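Long-range contacts in acyl-CoA dehydrogenase (PDB 2Z1Q), which probably oxidises saturated acyl-CoA thioesters to their 2,3-dehydroacyl counterparts, using bound FAD and passing the electrons to an acceptor: residues Glu475-Ile485 with Gly524-Leu532; Asp488-Leu496 with Ala510-Arg520. All blocks are in the same frame, centred on the assembly; numbering follows the deposited sequence.

Both contacts lie in the C-terminal, largely helical part of the chain and join the same two helices, 476-502 and 505-528, which form an antiparallel hairpin. Starting from the N terminus, the chain passes E475-I485, continues through D488-L496, reverses in the short link between the helices, and returns through A510-R520 to G524-L532. Interaction 2 therefore closes the inner loop, and interaction 1, with 38 intervening residues, encloses it. Their centres are about 18 Å apart along the hairpin. Helix 445-468 borders both contacts; interaction 1 fastens the open end of the hairpin, next to Q476 of the FAD site and the second subunit, and interaction 2 joins the helices nearer the turn, beside helices 300-331 and 348-372.

Interaction 1: Glu475-Ile485 with Gly524-Leu532; sequences EQEVLGAVADI and GALSVLPRL. With FAD (flavin-adenine dinucleotide), chain D.
Oxygen OE2 of E475 is gripped by two nitrogens of R531: NE at 3.0 Å and, more weakly, NH2 at 3.4 Å. NH2 also makes a long, weak bond to the other carboxylate oxygen, OE1, so the salt bridge is forked. NE reaches OE2 on its syn side, tilted 27° from the carboxylate plane, and the two flat groups are turned 42° apart. In R531, CG opposite the backbone N (chi1 179°) and a bend at chi2 carry the guanidinium to E475, edge first. Farther along the helix from this pair, V528 straddles A481, whose CB sits 3.6 Å from both CG1 and CG2 of the valine. V478 CG2 meets L532 CD2 at 4.2 Å, and beyond them I485 CD1 touches A525 CB. The helix axes, 9.1 Å apart, run nearly antiparallel. Were R531 an alanine, the E475 carboxylate would probably lose its charged mate, and V478 CG2 the arginine CG it packs against. Next to the N-cap residue E475, Q476 turns to the cofactor: its NE2 donates to N1A of the FAD adenine at 2.6 Å, while OE1 accepts from L301 N of the second subunit. Chemically, then, an apolar seam joins helix 476-485 to the end of helix 505-528 and the residues after it, and a salt bridge clamps its end, one residue from a glutamine that hydrogen-bonds the adenine.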
# COMPACT_ATOMS: atom_id res chain seq x y z
N GLU B 475 23.08 12.40 -6.01
CA GLU B 475 21.82 12.63 -6.74
C GLU B 475 20.99 11.36 -6.82
O GLU B 475 20.74 10.83 -7.91
CB GLU B 475 22.12 13.14 -8.14
CG GLU B 475 22.99 14.39 -8.16
CD GLU B 475 22.26 15.60 -7.62
OE1 GLU B 475 22.90 16.43 -6.95
OE2 GLU B 475 21.04 15.71 -7.86
N GLN B 476 20.55 10.89 -5.66
CA GLN B 476 19.76 9.67 -5.57
C GLN B 476 18.43 9.70 -6.30
O GLN B 476 17.99 8.65 -6.79
CB GLN B 476 19.51 9.32 -4.11
CG GLN B 476 20.77 9.07 -3.34
CD GLN B 476 20.48 8.67 -1.91
OE1 GLN B 476 19.41 8.95 -1.38
NE2 GLN B 476 21.45 8.03 -1.28
N GLU B 477 17.77 10.86 -6.34
CA GLU B 477 16.50 10.95 -7.04
C GLU B 477 16.79 10.64 -8.50
O GLU B 477 16.12 9.81 -9.11
CB GLU B 477 15.85 12.34 -6.90
CG GLU B 477 15.41 12.73 -5.49
CD GLU B 477 16.48 13.46 -4.75
OE1 GLU B 477 16.14 14.38 -3.98
OE2 GLU B 477 17.67 13.10 -4.93
N VAL B 478 17.80 11.30 -9.06
CA VAL B 478 18.18 11.03 -10.44
C VAL B 478 18.48 9.54 -10.64
O VAL B 478 18.02 8.94 -11.61
CB VAL B 478 19.44 11.82 -10.82
CG1 VAL B 478 19.84 11.48 -12.25
CG2 VAL B 478 19.19 13.32 -10.65
N LEU B 479 19.24 8.92 -9.74
CA LEU B 479 19.55 7.51 -9.91
C LEU B 479 18.31 6.63 -9.87
O LEU B 479 18.21 5.65 -10.61
CB LEU B 479 20.55 7.04 -8.85
CG LEU B 479 21.93 7.69 -8.92
CD1 LEU B 479 22.89 6.94 -8.03
CD2 LEU B 479 22.44 7.67 -10.35
N GLY B 480 17.37 7.00 -9.00
CA GLY B 480 16.14 6.25 -8.86
C GLY B 480 15.28 6.26 -10.11
O GLY B 480 14.75 5.21 -10.52
N ALA B 481 15.11 7.44 -10.70
CA ALA B 481 14.32 7.55 -11.92
C ALA B 481 15.02 6.68 -12.99
O ALA B 481 14.38 5.98 -13.75
CB ALA B 481 14.24 9.03 -12.37
N VAL B 482 16.35 6.72 -13.01
CA VAL B 482 17.09 5.89 -13.97
C VAL B 482 16.85 4.40 -13.72
O VAL B 482 16.61 3.64 -14.66
CB VAL B 482 18.61 6.20 -13.91
CG1 VAL B 482 19.39 5.16 -14.70
CG2 VAL B 482 18.88 7.57 -14.49
N ALA B 483 16.88 3.98 -12.46
CA ALA B 483 16.65 2.58 -12.09
C ALA B 483 15.24 2.11 -12.47
O ALA B 483 15.06 0.99 -12.95
CB ALA B 483 16.89 2.37 -10.58
N ASP B 484 14.25 2.97 -12.28
CA ASP B 484 12.87 2.63 -12.63
C ASP B 484 12.71 2.40 -14.14
O ASP B 484 11.88 1.61 -14.58
CB ASP B 484 11.91 3.71 -12.13
CG ASP B 484 11.78 3.70 -10.62
OD1 ASP B 484 11.74 2.59 -10.05
OD2 ASP B 484 11.72 4.79 -9.99
N ILE B 485 13.53 3.08 -14.94
CA ILE B 485 13.45 2.89 -16.38
C ILE B 485 14.09 1.54 -16.73
O ILE B 485 13.52 0.76 -17.50
CB ILE B 485 14.14 4.04 -17.12
CG1 ILE B 485 13.48 5.36 -16.69
CG2 ILE B 485 14.02 3.87 -18.63
CD1 ILE B 485 14.08 6.59 -17.30
N GLY B 524 8.97 9.94 -15.34
CA GLY B 524 10.18 9.87 -14.52
C GLY B 524 11.37 10.61 -15.10
O GLY B 524 12.05 11.37 -14.38
N ALA B 525 11.66 10.39 -16.39
CA ALA B 525 12.80 11.07 -17.02
C ALA B 525 12.59 12.58 -16.94
O ALA B 525 13.49 13.33 -16.58
CB ALA B 525 12.94 10.62 -18.50
N LEU B 526 11.38 13.02 -17.25
CA LEU B 526 11.08 14.44 -17.22
C LEU B 526 11.01 15.04 -15.82
O LEU B 526 11.04 16.26 -15.66
CB LEU B 526 9.77 14.73 -17.96
CG LEU B 526 9.81 14.41 -19.45
CD1 LEU B 526 8.40 14.51 -20.03
CD2 LEU B 526 10.77 15.36 -20.15
N SER B 527 10.93 14.19 -14.80
CA SER B 527 10.85 14.69 -13.43
C SER B 527 12.24 14.88 -12.83
O SER B 527 12.38 15.50 -11.77
CB SER B 527 10.03 13.73 -12.55
OG SER B 527 10.71 12.51 -12.34
N VAL B 528 13.26 14.36 -13.50
CA VAL B 528 14.63 14.50 -13.01
C VAL B 528 15.57 15.17 -14.02
O VAL B 528 16.74 15.40 -13.72
CB VAL B 528 15.25 13.14 -12.59
CG1 VAL B 528 14.44 12.54 -11.45
CG2 VAL B 528 15.31 12.19 -13.78
N LEU B 529 15.06 15.48 -15.20
CA LEU B 529 15.88 16.11 -16.23
C LEU B 529 16.18 17.59 -15.96
O LEU B 529 17.31 18.04 -16.14
CB LEU B 529 15.21 15.92 -17.59
CG LEU B 529 15.97 15.07 -18.62
CD1 LEU B 529 17.04 14.20 -17.97
CD2 LEU B 529 14.96 14.23 -19.36
N PRO B 530 15.18 18.36 -15.51
CA PRO B 530 15.39 19.78 -15.22
C PRO B 530 16.53 19.95 -14.21
O PRO B 530 17.07 21.05 -14.04
CB PRO B 530 14.04 20.21 -14.63
CG PRO B 530 13.06 19.31 -15.33
CD PRO B 530 13.76 17.97 -15.31
N ARG B 531 16.90 18.85 -13.55
CA ARG B 531 17.96 18.85 -12.55
C ARG B 531 19.34 18.73 -13.20
O ARG B 531 20.36 19.12 -12.61
CB ARG B 531 17.77 17.69 -11.56
CG ARG B 531 18.84 17.56 -10.49
CD ARG B 531 18.72 18.62 -9.40
NE ARG B 531 19.60 18.32 -8.28
CZ ARG B 531 19.54 18.91 -7.08
NH1 ARG B 531 18.62 19.84 -6.83
NH2 ARG B 531 20.38 18.54 -6.12
N LEU B 532 19.36 18.21 -14.43
CA LEU B 532 20.59 18.00 -15.18
C LEU B 532 20.83 19.02 -16.31
O LEU B 532 21.96 19.31 -16.65
CB LEU B 532 20.58 16.59 -15.79
CG LEU B 532 20.19 15.48 -14.81
CD1 LEU B 532 20.19 14.13 -15.51
CD2 LEU B 532 21.17 15.47 -13.65
PA FAD D . 16.49 2.03 8.60
O1A FAD D . 15.36 1.18 8.86
O2A FAD D . 17.82 2.05 9.48
O5B FAD D . 16.64 2.55 7.13
C5B FAD D . 15.72 3.62 6.90
C4B FAD D . 16.16 4.03 5.52
O4B FAD D . 16.93 3.27 4.69
C3B FAD D . 15.23 4.98 4.62
O3B FAD D . 15.34 6.34 5.05
C2B FAD D . 15.99 4.61 3.28
O2B FAD D . 15.96 5.60 2.25
C1B FAD D . 17.27 4.44 4.05
N9A FAD D . 18.58 4.47 3.47
C8A FAD D . 19.60 3.74 3.99
N7A FAD D . 20.68 3.95 3.33
C5A FAD D . 20.43 4.82 2.33
C6A FAD D . 21.21 5.43 1.30
N6A FAD D . 22.55 5.11 1.20
N1A FAD D . 20.59 6.29 0.45
C2A FAD D . 19.31 6.60 0.57
N3A FAD D . 18.57 6.06 1.52
C4A FAD D . 19.05 5.19 2.42
N1 FAD D . 18.79 -9.30 9.68
C2 FAD D . 19.70 -10.30 9.66
O2 FAD D . 20.88 -10.01 9.71
N3 FAD D . 19.35 -11.61 9.59
C4 FAD D . 18.04 -12.02 9.55
O4 FAD D . 17.74 -13.19 9.50
C4X FAD D . 16.99 -10.98 9.59
N5 FAD D . 15.68 -11.27 9.60
C5X FAD D . 14.74 -10.29 9.68
C6 FAD D . 13.33 -10.61 9.75
C7 FAD D . 12.39 -9.58 9.88
C7M FAD D . 10.92 -9.93 9.97
C8 FAD D . 12.81 -8.21 9.93
C8M FAD D . 11.82 -7.07 10.08
C9 FAD D . 14.15 -7.89 9.85
C9A FAD D . 15.14 -8.91 9.74
N10 FAD D . 16.51 -8.57 9.71
C10 FAD D . 17.47 -9.56 9.65
C1' FAD D . 16.81 -7.16 9.78
C2' FAD D . 17.15 -6.49 8.44
O2' FAD D . 18.35 -7.01 7.90
C3' FAD D . 17.26 -5.06 8.85
O3' FAD D . 15.95 -4.66 9.35
C4' FAD D . 17.60 -4.10 7.75
O4' FAD D . 18.88 -4.34 7.16
C5' FAD D . 17.52 -2.80 8.48
O5' FAD D . 17.72 -1.72 7.72
P FAD D . 17.24 -0.61 8.77
O1P FAD D . 15.88 -1.00 9.24
O2P FAD D . 18.24 -0.54 10.05
O3P FAD D . 17.21 0.76 7.88

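Interaction 2: Asp488-Leu496 with Ala510-Arg520; sequences DAYAAESAL and ARIYLAQALDR
The ring of Y513 lies obliquely against A491 and A492, its CE2 3.8 Å from A491 CB and its CD2 4.0 Å from A492 CB. With CG opposite the backbone N (chi1 -175°), the tyrosine reaches across to the facing helix, bringing OH within 2.5 Å of D488 OD2. The carboxylate stands nearly upright to the ring, their planes 78° apart. On the same helix as Y513, about one turn past A517, R520 bends at chi2 and chi3 so that one guanidinium face lies over Q516 O and A517 CA. Its NH2 then donates to D488 OD2 at 3.1 Å, with the oxygen in the guanidinium plane but the nitrogen above the carboxylate plane. Weaker bonds from NE and NH2 go to OD1, which also accepts a hydrogen bond from a water at 2.6 Å; that water donates to A517 O as well. Several donors thus surround this buried carboxylate and are likely to favour its charged form, while A517 CB packs against its CB and CG. Toward the hairpin turn the contact becomes mainly apolar: L496 CD1 meets L514 CD2 at 3.7 Å, and A510 CB nestles against A495 and L496. With five alanines lining the interface, the antiparallel axes run 9.3 Å apart. Around the pair, helix 348-372 contributes L357 against A491 and Y513, helix 300-331 sets A315 against the same tyrosine, and helix 445-468 flanks L496 and L514, so the hairpin is packed within a helical bundle.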
# COMPACT_ATOMS: atom_id res chain seq x y z
N ASP B 488 11.66 -1.30 -15.79
CA ASP B 488 10.55 -1.48 -16.72
C ASP B 488 11.03 -1.99 -18.07
O ASP B 488 10.30 -2.66 -18.79
CB ASP B 488 9.78 -0.18 -16.92
CG ASP B 488 8.73 0.04 -15.86
OD1 ASP B 488 8.39 1.22 -15.60
OD2 ASP B 488 8.25 -0.95 -15.28
N ALA B 489 12.26 -1.63 -18.41
CA ALA B 489 12.84 -2.05 -19.67
C ALA B 489 13.05 -3.55 -19.60
O ALA B 489 12.49 -4.30 -20.40
CB ALA B 489 14.17 -1.32 -19.91
N TYR B 490 13.83 -4.00 -18.62
CA TYR B 490 14.11 -5.42 -18.46
C TYR B 490 12.82 -6.22 -18.34
O TYR B 490 12.65 -7.23 -19.00
CB TYR B 490 14.99 -5.63 -17.22
CG TYR B 490 15.49 -7.04 -17.04
CD1 TYR B 490 14.94 -7.86 -16.07
CD2 TYR B 490 16.51 -7.55 -17.85
CE1 TYR B 490 15.39 -9.16 -15.89
CE2 TYR B 490 16.98 -8.85 -17.67
CZ TYR B 490 16.41 -9.65 -16.69
OH TYR B 490 16.82 -10.94 -16.49
N ALA B 491 11.90 -5.74 -17.51
CA ALA B 491 10.62 -6.42 -17.31
C ALA B 491 9.79 -6.48 -18.59
O ALA B 491 9.29 -7.55 -18.96
CB ALA B 491 9.81 -5.73 -16.22
N ALA B 492 9.63 -5.34 -19.26
CA ALA B 492 8.82 -5.31 -20.49
C ALA B 492 9.41 -6.21 -21.55
O ALA B 492 8.70 -7.01 -22.16
CB ALA B 492 8.72 -3.87 -21.02
N GLU B 493 10.71 -6.08 -21.76
CA GLU B 493 11.40 -6.88 -22.75
C GLU B 493 11.25 -8.35 -22.43
O GLU B 493 10.84 -9.14 -23.28
CB GLU B 493 12.88 -6.49 -22.79
CG GLU B 493 13.71 -7.40 -23.68
CD GLU B 493 15.14 -6.91 -23.84
OE1 GLU B 493 15.41 -6.22 -24.84
OE2 GLU B 493 15.97 -7.20 -22.96
N SER B 494 11.57 -8.72 -21.19
CA SER B 494 11.46 -10.11 -20.79
C SER B 494 10.01 -10.58 -20.94
O SER B 494 9.77 -11.76 -21.22
CB SER B 494 11.97 -10.28 -19.35
OG SER B 494 11.05 -9.76 -18.41
N ALA B 495 9.05 -9.67 -20.78
CA ALA B 495 7.65 -10.05 -20.92
C ALA B 495 7.24 -10.20 -22.39
O ALA B 495 6.45 -11.08 -22.74
CB ALA B 495 6.77 -9.02 -20.26
N LEU B 496 7.79 -9.33 -23.24
CA LEU B 496 7.48 -9.34 -24.67
C LEU B 496 8.09 -10.53 -25.40
O LEU B 496 7.41 -11.20 -26.17
CB LEU B 496 7.94 -8.04 -25.33
CG LEU B 496 6.86 -7.00 -25.65
CD1 LEU B 496 7.46 -5.61 -25.72
CD2 LEU B 496 6.18 -7.37 -26.98
N ALA B 510 1.62 -8.53 -21.98
CA ALA B 510 2.85 -7.83 -22.28
C ALA B 510 2.56 -6.40 -22.75
O ALA B 510 3.27 -5.47 -22.39
CB ALA B 510 3.63 -8.59 -23.33
N ARG B 511 1.51 -6.25 -23.55
CA ARG B 511 1.14 -4.94 -24.10
C ARG B 511 0.63 -3.99 -23.01
O ARG B 511 0.95 -2.80 -23.01
CB ARG B 511 0.08 -5.13 -25.21
CG ARG B 511 -0.26 -3.89 -26.04
CD ARG B 511 -1.10 -4.28 -27.27
NE ARG B 511 -0.37 -5.23 -28.10
CZ ARG B 511 -0.79 -6.47 -28.37
NH1 ARG B 511 -0.05 -7.26 -29.13
NH2 ARG B 511 -1.95 -6.91 -27.89
N ILE B 512 -0.16 -4.53 -22.09
CA ILE B 512 -0.70 -3.76 -20.98
C ILE B 512 0.43 -3.19 -20.12
O ILE B 512 0.38 -2.04 -19.69
CB ILE B 512 -1.59 -4.68 -20.13
CG1 ILE B 512 -2.92 -4.90 -20.85
CG2 ILE B 512 -1.78 -4.10 -18.73
CD1 ILE B 512 -3.79 -5.91 -20.18
N TYR B 513 1.46 -4.00 -19.90
CA TYR B 513 2.60 -3.61 -19.09
C TYR B 513 3.48 -2.60 -19.82
O TYR B 513 3.90 -1.58 -19.25
CB TYR B 513 3.42 -4.86 -18.72
CG TYR B 513 4.55 -4.57 -17.78
CD1 TYR B 513 4.34 -4.60 -16.40
CD2 TYR B 513 5.79 -4.16 -18.25
CE1 TYR B 513 5.34 -4.22 -15.52
CE2 TYR B 513 6.81 -3.77 -17.37
CZ TYR B 513 6.56 -3.80 -16.00
OH TYR B 513 7.47 -3.36 -15.07
N LEU B 514 3.75 -2.88 -21.09
CA LEU B 514 4.56 -2.02 -21.94
C LEU B 514 4.03 -0.58 -22.02
O LEU B 514 4.77 0.38 -21.75
CB LEU B 514 4.64 -2.62 -23.35
CG LEU B 514 5.32 -1.77 -24.41
CD1 LEU B 514 6.72 -1.42 -23.94
CD2 LEU B 514 5.37 -2.51 -25.74
N ALA B 515 2.76 -0.43 -22.38
CA ALA B 515 2.15 0.90 -22.49
C ALA B 515 2.35 1.72 -21.22
O ALA B 515 2.81 2.86 -21.27
CB ALA B 515 0.65 0.77 -22.79
N GLN B 516 2.00 1.13 -20.08
CA GLN B 516 2.15 1.82 -18.81
C GLN B 516 3.60 2.14 -18.47
O GLN B 516 3.89 3.20 -17.93
CB GLN B 516 1.50 0.99 -17.71
CG GLN B 516 0.00 0.93 -17.84
CD GLN B 516 -0.64 0.01 -16.83
OE1 GLN B 516 -0.45 -1.21 -16.86
NE2 GLN B 516 -1.39 0.59 -15.91
N ALA B 517 4.50 1.22 -18.81
CA ALA B 517 5.92 1.43 -18.54
C ALA B 517 6.44 2.63 -19.32
O ALA B 517 7.29 3.38 -18.83
CB ALA B 517 6.71 0.18 -18.93
N LEU B 518 5.94 2.82 -20.54
CA LEU B 518 6.39 3.95 -21.34
C LEU B 518 5.93 5.26 -20.71
O LEU B 518 6.66 6.24 -20.71
CB LEU B 518 5.88 3.85 -22.79
CG LEU B 518 6.90 3.29 -23.80
CD1 LEU B 518 7.29 1.89 -23.40
CD2 LEU B 518 6.31 3.29 -25.21
N ASP B 519 4.72 5.27 -20.16
CA ASP B 519 4.22 6.48 -19.53
C ASP B 519 5.04 6.87 -18.32
O ASP B 519 5.34 8.04 -18.11
CB ASP B 519 2.77 6.31 -19.09
CG ASP B 519 1.84 6.05 -20.25
OD1 ASP B 519 2.15 6.48 -21.38
OD2 ASP B 519 0.79 5.42 -20.00
N ARG B 520 5.38 5.86 -17.52
CA ARG B 520 6.17 6.04 -16.31
C ARG B 520 7.58 6.50 -16.68
O ARG B 520 8.20 7.26 -15.95
CB ARG B 520 6.25 4.71 -15.54
CG ARG B 520 5.73 4.77 -14.11
CD ARG B 520 4.84 3.58 -13.84
NE ARG B 520 5.46 2.33 -14.26
CZ ARG B 520 4.78 1.26 -14.66
NH1 ARG B 520 3.45 1.29 -14.70
NH2 ARG B 520 5.41 0.16 -15.05
O HOH W 1 9.44 3.38 -16.64